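Local coordinates for dipeptide Epimerase (Enterococcus faecalis V583, PDB 3K1G), which belongs to the mandelate racemase/muconate lactonizing enzyme family of the enolase superfamily and holds a magnesium ion at the mouth of its barrel domain, at residues K159-T164 and R187-Q192; E212-P217 and T235-D240; D132-I137 and R316-A321. All coordinates share one frame; numbering follows the deposited sequence.

Contact 1. Residues K159-T164 and R187-Q192; sequences KIKVGT and RLDANQ. With MG (magnesium ion), chain L; TYR (tyrosine), chain J; SER (serine), chain I.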
loop_
_atom_site.group_PDB
_atom_site.type_symbol
_atom_site.label_atom_id
_atom_site.label_comp_id
_atom_site.label_asym_id
_atom_site.label_seq_id
_atom_site.Cartn_x
_atom_site.Cartn_y
_atom_site.Cartn_z
ATOM N N LYS A 159 0.271 13.142 -3.255
ATOM C CA LYS A 159 0.367 12.792 -1.849
ATOM C C LYS A 159 1.573 13.591 -1.360
ATOM O O LYS A 159 2.663 13.484 -1.916
ATOM C CB LYS A 159 0.597 11.282 -1.670
ATOM C CG LYS A 159 0.618 10.833 -0.208
ATOM C CD LYS A 159 0.530 9.318 -0.078
ATOM C CE LYS A 159 0.513 8.893 1.378
ATOM N NZ LYS A 159 0.282 7.429 1.533
ATOM N N ILE A 160 1.365 14.405 -0.333
ATOM C CA ILE A 160 2.423 15.248 0.199
ATOM C C ILE A 160 2.798 14.868 1.621
ATOM O O ILE A 160 1.961 14.900 2.519
ATOM C CB ILE A 160 1.985 16.728 0.176
ATOM C CG1 ILE A 160 1.614 17.126 -1.255
ATOM C CG2 ILE A 160 3.097 17.614 0.736
ATOM C CD1 ILE A 160 0.937 18.474 -1.358
ATOM N N LYS A 161 4.067 14.522 1.819
ATOM C CA LYS A 161 4.560 14.135 3.136
ATOM C C LYS A 161 4.944 15.351 3.975
ATOM O O LYS A 161 5.468 16.336 3.456
ATOM C CB LYS A 161 5.772 13.206 2.986
ATOM C CG LYS A 161 5.447 11.841 2.385
ATOM C CD LYS A 161 4.713 10.975 3.398
ATOM C CE LYS A 161 4.468 9.571 2.866
ATOM N NZ LYS A 161 3.805 8.715 3.888
ATOM N N VAL A 162 4.680 15.267 5.275
ATOM C CA VAL A 162 4.985 16.344 6.202
ATOM C C VAL A 162 5.239 15.703 7.554
ATOM O O VAL A 162 4.891 14.540 7.758
ATOM C CB VAL A 162 3.794 17.336 6.339
ATOM C CG1 VAL A 162 3.475 17.968 4.991
ATOM C CG2 VAL A 162 2.571 16.616 6.886
ATOM N N GLY A 163 5.843 16.451 8.472
ATOM C CA GLY A 163 6.113 15.905 9.789
ATOM C C GLY A 163 7.300 16.468 10.554
ATOM O O GLY A 163 7.661 15.932 11.605
ATOM N N THR A 164 7.911 17.535 10.047
ATOM C CA THR A 164 9.055 18.154 10.727
ATOM C C THR A 164 8.600 19.168 11.778
ATOM O O THR A 164 9.375 19.559 12.655
ATOM C CB THR A 164 9.966 18.899 9.746
ATOM O OG1 THR A 164 9.225 19.952 9.122
ATOM C CG2 THR A 164 10.499 17.954 8.688
ATOM N N ARG A 187 -3.551 15.283 -1.047
ATOM C CA ARG A 187 -3.735 14.527 0.183
ATOM C C ARG A 187 -2.441 14.707 0.978
ATOM O O ARG A 187 -1.368 14.820 0.397
ATOM C CB ARG A 187 -3.995 13.044 -0.133
ATOM C CG ARG A 187 -3.161 12.492 -1.289
ATOM C CD ARG A 187 -3.635 11.108 -1.758
ATOM N NE ARG A 187 -5.059 11.076 -2.087
ATOM C CZ ARG A 187 -5.607 10.270 -2.991
ATOM N NH1 ARG A 187 -4.859 9.414 -3.680
ATOM N NH2 ARG A 187 -6.914 10.311 -3.201
ATOM N N LEU A 188 -2.543 14.758 2.300
ATOM C CA LEU A 188 -1.359 14.933 3.126
ATOM C C LEU A 188 -1.174 13.749 4.055
ATOM O O LEU A 188 -2.146 13.211 4.584
ATOM C CB LEU A 188 -1.470 16.207 3.965
ATOM C CG LEU A 188 -1.709 17.525 3.236
ATOM C CD1 LEU A 188 -1.695 18.647 4.251
ATOM C CD2 LEU A 188 -0.642 17.744 2.184
ATOM N N ASP A 189 0.083 13.367 4.259
ATOM C CA ASP A 189 0.445 12.252 5.126
ATOM C C ASP A 189 1.508 12.753 6.115
ATOM O O ASP A 189 2.607 13.114 5.705
ATOM C CB ASP A 189 1.023 11.122 4.273
ATOM C CG ASP A 189 1.103 9.807 5.018
ATOM O OD1 ASP A 189 1.085 9.819 6.266
ATOM O OD2 ASP A 189 1.190 8.759 4.346
ATOM N N ALA A 190 1.179 12.774 7.406
ATOM C CA ALA A 190 2.109 13.250 8.433
ATOM C C ALA A 190 2.758 12.131 9.257
ATOM O O ALA A 190 3.422 12.389 10.269
ATOM C CB ALA A 190 1.390 14.219 9.366
ATOM N N ASN A 191 2.556 10.895 8.822
ATOM C CA ASN A 191 3.102 9.729 9.503
ATOM C C ASN A 191 3.273 9.858 11.008
ATOM O O ASN A 191 4.383 9.771 11.520
ATOM C CB ASN A 191 4.436 9.320 8.874
ATOM C CG ASN A 191 4.262 8.692 7.502
ATOM O OD1 ASN A 191 4.522 9.322 6.479
ATOM N ND2 ASN A 191 3.806 7.437 7.478
ATOM N N GLN A 192 2.164 10.076 11.708
ATOM C CA GLN A 192 2.142 10.165 13.169
ATOM C C GLN A 192 2.925 11.309 13.807
ATOM O O GLN A 192 3.084 11.335 15.027
ATOM C CB GLN A 192 2.652 8.849 13.762
ATOM C CG GLN A 192 2.151 7.611 13.043
ATOM C CD GLN A 192 2.789 6.348 13.570
ATOM O OE1 GLN A 192 2.631 5.998 14.741
ATOM N NE2 GLN A 192 3.515 5.658 12.711
HETATM MG MG MG L . 0.460 6.886 5.230
HETATM N N TYR J . 3.972 4.498 1.825
HETATM C CA TYR J . 3.983 4.687 3.277
HETATM C C TYR J . 2.768 5.469 3.764
HETATM O O TYR J . 1.803 5.603 2.985
HETATM C CB TYR J . 5.260 5.409 3.718
HETATM C CG TYR J . 6.518 4.579 3.596
HETATM C CD1 TYR J . 7.737 5.179 3.295
HETATM C CD2 TYR J . 6.492 3.192 3.782
HETATM C CE1 TYR J . 8.903 4.427 3.180
HETATM C CE2 TYR J . 7.657 2.428 3.666
HETATM C CZ TYR J . 8.857 3.057 3.363
HETATM O OH TYR J . 10.011 2.324 3.221
HETATM O OXT TYR J . 2.801 5.920 4.932
HETATM N N SER I . 3.484 6.326 -1.361
HETATM C CA SER I . 3.883 5.166 -0.505
HETATM C C SER I . 3.891 5.522 0.981
HETATM O O SER I . 3.814 6.698 1.352
HETATM C CB SER I . 5.263 4.646 -0.933
HETATM O OG SER I . 6.203 5.700 -1.053
HETATM O O HOH W 1 5.588 11.812 6.514
HETATM O O HOH W 2 0.478 7.464 7.165
#

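Contact 2. Residues E212-P217 and T235-D240; sequences ELVEQP and TTIMAD. With MG (magnesium ion), chain L; TYR (tyrosine), chain J.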
loop_
_atom_site.group_PDB
_atom_site.type_symbol
_atom_site.label_atom_id
_atom_site.label_comp_id
_atom_site.label_asym_id
_atom_site.label_seq_id
_atom_site.Cartn_x
_atom_site.Cartn_y
_atom_site.Cartn_z
ATOM N N GLU A 212 -7.738 17.380 0.376
ATOM C CA GLU A 212 -8.650 16.250 0.224
ATOM C C GLU A 212 -8.766 15.451 1.511
ATOM O O GLU A 212 -9.865 15.114 1.940
ATOM C CB GLU A 212 -8.191 15.318 -0.891
ATOM C CG GLU A 212 -9.181 14.202 -1.151
ATOM C CD GLU A 212 -8.583 13.052 -1.923
ATOM O OE1 GLU A 212 -9.349 12.162 -2.340
ATOM O OE2 GLU A 212 -7.349 13.029 -2.109
ATOM N N LEU A 213 -7.629 15.152 2.131
ATOM C CA LEU A 213 -7.630 14.386 3.368
ATOM C C LEU A 213 -6.263 14.421 4.031
ATOM O O LEU A 213 -5.273 14.763 3.402
ATOM C CB LEU A 213 -8.021 12.931 3.069
ATOM C CG LEU A 213 -7.056 12.180 2.143
ATOM C CD1 LEU A 213 -5.829 11.727 2.938
ATOM C CD2 LEU A 213 -7.761 10.981 1.522
ATOM N N VAL A 214 -6.227 14.053 5.308
ATOM C CA VAL A 214 -4.993 14.008 6.078
ATOM C C VAL A 214 -4.793 12.588 6.629
ATOM O O VAL A 214 -5.600 12.094 7.411
ATOM C CB VAL A 214 -5.033 15.004 7.258
ATOM C CG1 VAL A 214 -3.732 14.933 8.049
ATOM C CG2 VAL A 214 -5.255 16.414 6.732
ATOM N N GLU A 215 -3.700 11.958 6.214
ATOM C CA GLU A 215 -3.348 10.599 6.622
ATOM C C GLU A 215 -2.579 10.519 7.947
ATOM O O GLU A 215 -1.613 11.257 8.173
ATOM C CB GLU A 215 -2.520 9.953 5.504
ATOM C CG GLU A 215 -2.422 8.431 5.544
ATOM C CD GLU A 215 -1.951 7.856 4.217
ATOM O OE1 GLU A 215 -1.936 8.607 3.221
ATOM O OE2 GLU A 215 -1.608 6.653 4.158
ATOM N N GLN A 216 -3.033 9.621 8.816
ATOM C CA GLN A 216 -2.415 9.360 10.115
ATOM C C GLN A 216 -1.706 10.565 10.733
ATOM O O GLN A 216 -0.477 10.654 10.699
ATOM C CB GLN A 216 -1.409 8.207 9.973
ATOM C CG GLN A 216 -1.003 7.553 11.281
ATOM C CD GLN A 216 -2.121 6.734 11.880
ATOM O OE1 GLN A 216 -2.806 6.005 11.170
ATOM N NE2 GLN A 216 -2.309 6.840 13.193
ATOM N N PRO A 217 -2.468 11.495 11.326
ATOM C CA PRO A 217 -1.881 12.685 11.944
ATOM C C PRO A 217 -1.181 12.461 13.294
ATOM O O PRO A 217 -0.267 13.205 13.649
ATOM C CB PRO A 217 -3.077 13.620 12.061
ATOM C CG PRO A 217 -4.201 12.657 12.333
ATOM C CD PRO A 217 -3.939 11.578 11.324
ATOM N N THR A 235 -12.351 18.159 7.713
ATOM C CA THR A 235 -11.456 17.560 6.731
ATOM C C THR A 235 -11.439 16.041 6.911
ATOM O O THR A 235 -11.562 15.539 8.034
ATOM C CB THR A 235 -10.029 18.088 6.918
ATOM O OG1 THR A 235 -10.073 19.513 7.034
ATOM C CG2 THR A 235 -9.151 17.711 5.728
ATOM N N THR A 236 -11.294 15.313 5.807
ATOM C CA THR A 236 -11.271 13.854 5.875
ATOM C C THR A 236 -9.976 13.327 6.492
ATOM O O THR A 236 -8.874 13.632 6.020
ATOM C CB THR A 236 -11.447 13.220 4.486
ATOM O OG1 THR A 236 -12.733 13.581 3.956
ATOM C CG2 THR A 236 -11.354 11.697 4.582
ATOM N N ILE A 237 -10.126 12.553 7.563
ATOM C CA ILE A 237 -8.990 11.961 8.250
ATOM C C ILE A 237 -8.897 10.469 7.940
ATOM O O ILE A 237 -9.869 9.720 8.101
ATOM C CB ILE A 237 -9.097 12.156 9.767
ATOM C CG1 ILE A 237 -9.089 13.655 10.093
ATOM C CG2 ILE A 237 -7.962 11.438 10.461
ATOM C CD1 ILE A 237 -7.983 14.434 9.396
ATOM N N MET A 238 -7.714 10.050 7.496
ATOM C CA MET A 238 -7.460 8.661 7.140
ATOM C C MET A 238 -6.518 7.967 8.111
ATOM O O MET A 238 -5.557 8.572 8.606
ATOM C CB MET A 238 -6.866 8.587 5.742
ATOM C CG MET A 238 -6.565 7.173 5.271
ATOM S SD MET A 238 -5.774 7.183 3.665
ATOM C CE MET A 238 -7.180 7.347 2.598
ATOM N N ALA A 239 -6.799 6.697 8.387
ATOM C CA ALA A 239 -5.953 5.925 9.279
ATOM C C ALA A 239 -5.047 5.041 8.436
ATOM O O ALA A 239 -5.480 4.463 7.434
ATOM C CB ALA A 239 -6.800 5.073 10.208
ATOM N N ASP A 240 -3.778 4.964 8.819
ATOM C CA ASP A 240 -2.838 4.119 8.104
ATOM C C ASP A 240 -2.163 3.173 9.095
ATOM O O ASP A 240 -2.588 2.026 9.245
ATOM C CB ASP A 240 -1.797 4.959 7.374
ATOM C CG ASP A 240 -0.844 4.114 6.552
ATOM O OD1 ASP A 240 -1.110 2.905 6.383
ATOM O OD2 ASP A 240 0.170 4.655 6.067
HETATM MG MG MG L . 0.460 6.886 5.230
HETATM N N TYR J . 3.972 4.498 1.825
HETATM C CA TYR J . 3.983 4.687 3.277
HETATM C C TYR J . 2.768 5.469 3.764
HETATM O O TYR J . 1.803 5.603 2.985
HETATM C CB TYR J . 5.260 5.409 3.718
HETATM C CG TYR J . 6.518 4.579 3.596
HETATM C CD1 TYR J . 7.737 5.179 3.295
HETATM C CD2 TYR J . 6.492 3.192 3.782
HETATM C CE1 TYR J . 8.903 4.427 3.180
HETATM C CE2 TYR J . 7.657 2.428 3.666
HETATM C CZ TYR J . 8.857 3.057 3.363
HETATM O OH TYR J . 10.011 2.324 3.221
HETATM O OXT TYR J . 2.801 5.920 4.932
HETATM O O HOH W 2 0.478 7.464 7.165
#

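Contact 3. Residues D132-I137 and R316-A321; sequences DITLGI and RADLDA. With SER (serine), chain I.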
loop_
_atom_site.group_PDB
_atom_site.type_symbol
_atom_site.label_atom_id
_atom_site.label_comp_id
_atom_site.label_asym_id
_atom_site.label_seq_id
_atom_site.Cartn_x
_atom_site.Cartn_y
_atom_site.Cartn_z
ATOM N N ASP A 132 -2.184 8.278 -7.325
ATOM C CA ASP A 132 -1.582 9.570 -7.083
ATOM C C ASP A 132 -0.090 9.262 -7.191
ATOM O O ASP A 132 0.300 8.182 -7.652
ATOM C CB ASP A 132 -1.916 10.068 -5.664
ATOM C CG ASP A 132 -1.434 9.115 -4.565
ATOM O OD1 ASP A 132 -0.417 8.421 -4.787
ATOM O OD2 ASP A 132 -2.057 9.073 -3.473
ATOM N N ILE A 133 0.739 10.216 -6.790
ATOM C CA ILE A 133 2.180 10.027 -6.774
ATOM C C ILE A 133 2.585 10.829 -5.549
ATOM O O ILE A 133 2.054 11.916 -5.310
ATOM C CB ILE A 133 2.862 10.553 -8.056
ATOM C CG1 ILE A 133 4.316 10.075 -8.088
ATOM C CG2 ILE A 133 2.792 12.080 -8.118
ATOM C CD1 ILE A 133 5.000 10.247 -9.441
ATOM N N THR A 134 3.495 10.283 -4.752
ATOM C CA THR A 134 3.906 10.945 -3.525
ATOM C C THR A 134 5.098 11.885 -3.674
ATOM O O THR A 134 5.900 11.756 -4.603
ATOM C CB THR A 134 4.222 9.896 -2.426
ATOM O OG1 THR A 134 3.104 9.011 -2.279
ATOM C CG2 THR A 134 4.482 10.572 -1.091
ATOM N N LEU A 135 5.175 12.850 -2.762
ATOM C CA LEU A 135 6.266 13.810 -2.722
ATOM C C LEU A 135 6.863 13.690 -1.332
ATOM O O LEU A 135 6.217 14.031 -0.335
ATOM C CB LEU A 135 5.759 15.240 -2.941
ATOM C CG LEU A 135 5.123 15.609 -4.280
ATOM C CD1 LEU A 135 4.761 17.080 -4.255
ATOM C CD2 LEU A 135 6.077 15.321 -5.424
ATOM N N GLY A 136 8.088 13.178 -1.266
ATOM C CA GLY A 136 8.759 13.017 0.011
ATOM C C GLY A 136 9.101 14.354 0.629
ATOM O O GLY A 136 9.325 15.331 -0.086
ATOM N N ILE A 137 9.142 14.393 1.957
ATOM C CA ILE A 137 9.447 15.613 2.681
ATOM C C ILE A 137 10.674 16.261 2.068
ATOM O O ILE A 137 11.586 15.568 1.615
ATOM C CB ILE A 137 9.711 15.328 4.176
ATOM C CG1 ILE A 137 8.467 14.700 4.805
ATOM C CG2 ILE A 137 10.088 16.615 4.900
ATOM C CD1 ILE A 137 8.591 14.432 6.289
ATOM N N ARG A 316 -9.595 5.118 -3.618
ATOM C CA ARG A 316 -8.373 5.893 -3.824
ATOM C C ARG A 316 -7.181 4.952 -3.937
ATOM O O ARG A 316 -7.198 3.848 -3.393
ATOM C CB ARG A 316 -8.149 6.856 -2.655
ATOM C CG ARG A 316 -9.185 7.950 -2.531
ATOM C CD ARG A 316 -8.915 8.790 -1.293
ATOM N NE ARG A 316 -9.819 9.932 -1.166
ATOM C CZ ARG A 316 -10.960 9.933 -0.481
ATOM N NH1 ARG A 316 -11.367 8.844 0.157
ATOM N NH2 ARG A 316 -11.687 11.044 -0.409
ATOM N N ALA A 317 -6.140 5.389 -4.638
ATOM C CA ALA A 317 -4.961 4.555 -4.804
ATOM C C ALA A 317 -3.658 5.323 -4.683
ATOM O O ALA A 317 -3.507 6.416 -5.235
ATOM C CB ALA A 317 -5.011 3.849 -6.143
ATOM N N ASP A 318 -2.720 4.730 -3.953
ATOM C CA ASP A 318 -1.393 5.294 -3.748
ATOM C C ASP A 318 -0.421 4.149 -4.037
ATOM O O ASP A 318 0.198 3.595 -3.135
ATOM C CB ASP A 318 -1.241 5.799 -2.308
ATOM C CG ASP A 318 0.152 6.326 -2.020
ATOM O OD1 ASP A 318 0.799 6.839 -2.958
ATOM O OD2 ASP A 318 0.593 6.243 -0.854
ATOM N N LEU A 319 -0.333 3.794 -5.314
ATOM C CA LEU A 319 0.517 2.716 -5.806
ATOM C C LEU A 319 1.577 3.336 -6.704
ATOM O O LEU A 319 1.514 3.234 -7.928
ATOM C CB LEU A 319 -0.329 1.717 -6.602
ATOM C CG LEU A 319 -1.498 1.090 -5.836
ATOM C CD1 LEU A 319 -2.290 0.171 -6.751
ATOM C CD2 LEU A 319 -0.968 0.334 -4.636
ATOM N N ASP A 320 2.561 3.970 -6.074
ATOM C CA ASP A 320 3.629 4.664 -6.781
ATOM C C ASP A 320 5.029 4.121 -6.494
ATOM O O ASP A 320 6.025 4.765 -6.829
ATOM C CB ASP A 320 3.589 6.143 -6.394
ATOM C CG ASP A 320 3.714 6.345 -4.901
ATOM O OD1 ASP A 320 3.564 5.351 -4.155
ATOM O OD2 ASP A 320 3.950 7.494 -4.465
ATOM N N ALA A 321 5.110 2.946 -5.878
ATOM C CA ALA A 321 6.407 2.368 -5.553
ATOM C C ALA A 321 7.285 2.113 -6.787
ATOM O O ALA A 321 8.496 2.344 -6.745
ATOM C CB ALA A 321 6.220 1.071 -4.756
HETATM N N SER I . 3.484 6.326 -1.361
HETATM C CA SER I . 3.883 5.166 -0.505
HETATM C C SER I . 3.891 5.522 0.981
HETATM O O SER I . 3.814 6.698 1.352
HETATM C CB SER I . 5.263 4.646 -0.933
HETATM O OG SER I . 6.203 5.700 -1.053
#

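Contact 1. Residues K159-T164 and R187-Q192
Lys159, Ile160 and Lys161 pair in parallel with Arg187, Leu188 and Asp189, two neighbouring strands whose axes lie 4.6 Å apart and are turned by 31°. With helix 166-180 between them they form a beta-alpha-beta crossover of the enolase-type modified TIM barrel. Ile160 N donates to Arg187 O at 2.9 Å, Ile160 O accepts from Asp189 N, and Val162 N closes on Asp189 O. On the face covered by the helix, Ile160 and Leu188 run side by side, with Leu188 CD2 pressed tightly against Ile160 CB at 3.5 Å; such apolar chains suit the layer between barrel and helix. Val162 and Ala190 continue this apolar contact past the strand ends.

The polar face looks into the barrel. Lys159 has CG anti to the backbone N (chi1 -176°) and the chain extended beyond it, a reach that carries NZ to O of the bound tyrosine at 2.8 Å, while Asp318 and Glu215 also pair with it. Lys161 instead folds at chi2 (-73°), bringing its ammonium over the carboxylate plane of Asp189, where Lys161 NZ forms a salt bridge with Asp189 OD2 at 2.7 Å. The same NZ uses an in-plane lone pair of Asn191 OD1 at 2.8 Å. Asp189 OD2 also binds the magnesium ion, at 2.2 Å, whereas OD1 accepts the backbone N-H of Asn191 in an Asx turn; together they restrict the carboxylate's rotation. An amide suits position 191 because it offers both an acceptor and a donor: its other end is shared between Glu241 and the ligand, with Asn191 ND2 donating to tyrosine OXT at 3.1 Å.

Contact 2. Residues E212-P217 and T235-D240
Glu215 and Asp240 bring two acid oxygens together, OE2 and OD2, only 3.3 Å apart, because both bind the same magnesium ion. Glu215 OE2 lies 2.3 Å and Asp240 OD2 2.4 Å from the metal, and the carboxylate planes are turned 53° from each other; Asp189 OD2, OXT of the bound tyrosine and a water complete the coordination. The acids come from the C-terminal end of strand 213-215 and just past that of 236-239, parallel strands crossing at 25° and connected by helix 223-230 as a beta-alpha-beta unit. Val214 N bonds to Thr236 O, Met238 N to Val214 O, and Gln216 N to Met238 O at 2.7 Å.

Past these bonds Gln216 bends at chi2 (71°), and its OE1 accepts Asp240 N at 2.7 Å in the carbonyl plane, while NE2 is held by Ser242 and Val218. Met238, an unbranched, flexible thioether, can lie along Glu215 and still put CE on Leu213 CD2. Val214 CB packs against Ile237 CD1 at 3.7 Å, and both residues touch Ile203 of helix 196-205.

Lysines hold the oxygens not bound to the metal, Lys159 on Glu215 OE1 and Lys264 with Lys267 on Asp240 OD1. Metal and lysines together probably offset the acids' mutual repulsion.

Contact 3. Residues D132-I137 and R316-A321
Asp320 chi1 (57°) puts CG between the backbone N and the carbonyl carbon, and Thr134 chi1 (-53°) puts OG1 beside its own backbone N. With the CB of Asp320 directed at 132-137, its torsion sets OD2 in front of the N-H and hydroxyl of Thr134. Thr134 can therefore grip one oxygen twice: its N lies 2.8 Å from Asp320 OD2 on the anti side, and its OG1 donates to the same OD2 from 2.8 Å on the syn side. Two bonds from different sides hold the Asp320 carboxylate against rotation. Threonine suits this place because its hydroxyl sits near the backbone N-H and both can point at one acceptor.

Asp132 and Asp318 come together in a different way. Asp132 OD1 and Asp318 OD1 stand 2.7 Å apart, so close that one of the acids probably holds a proton, with the carboxylate planes inclined by 60°. Each acid has a basic partner at its other oxygen, Arg187 for Asp132 and Lys159 for Asp318. The backbones are tied nearby, where Asp132 N donates to Ala317 O at 3.1 Å.

Thr134, Asp318 and Asp320 meet the bound serine. The serine N donates to Asp318 OD2 at 2.9 Å and to Asp320 OD1 at 3.0 Å, with weaker bonds to the second oxygen of each acid, and Thr134 OG1 also lies 2.9 Å from that N. Short acidic side chains on a loop fit such a role, since a pair of them can embrace one amino group.

The contact closes the barrel, joining its first strand, 128-135, to its last, 314-317. A ligand amino group held by acids just past the C-terminal end of strand 314-317, with Thr134 of strand 128-135 beside them, marks the binding pocket at the mouth of an enolase-superfamily barrel.

Overall arrangement
The three contacts lie on one barrel sheet. Contacts 1 and 2 follow each other along the chain, and both are nested inside the long loop closed by contact 3. The centres of contacts 1 and 2 are about 9 Å apart, those of 1 and 3 about 11 Å, and those of 2 and 3 about 14 Å. Strands 185-189 and 213-215 are neighbours, as are 157-161 and 128-135, so contact 1 sits between the others. Contacts 1 and 2 share the magnesium ion and tyrosine; contacts 1 and 3 share serine. Distant parts of the sequence thus build one pocket, metal on one side and amino-group site on the other.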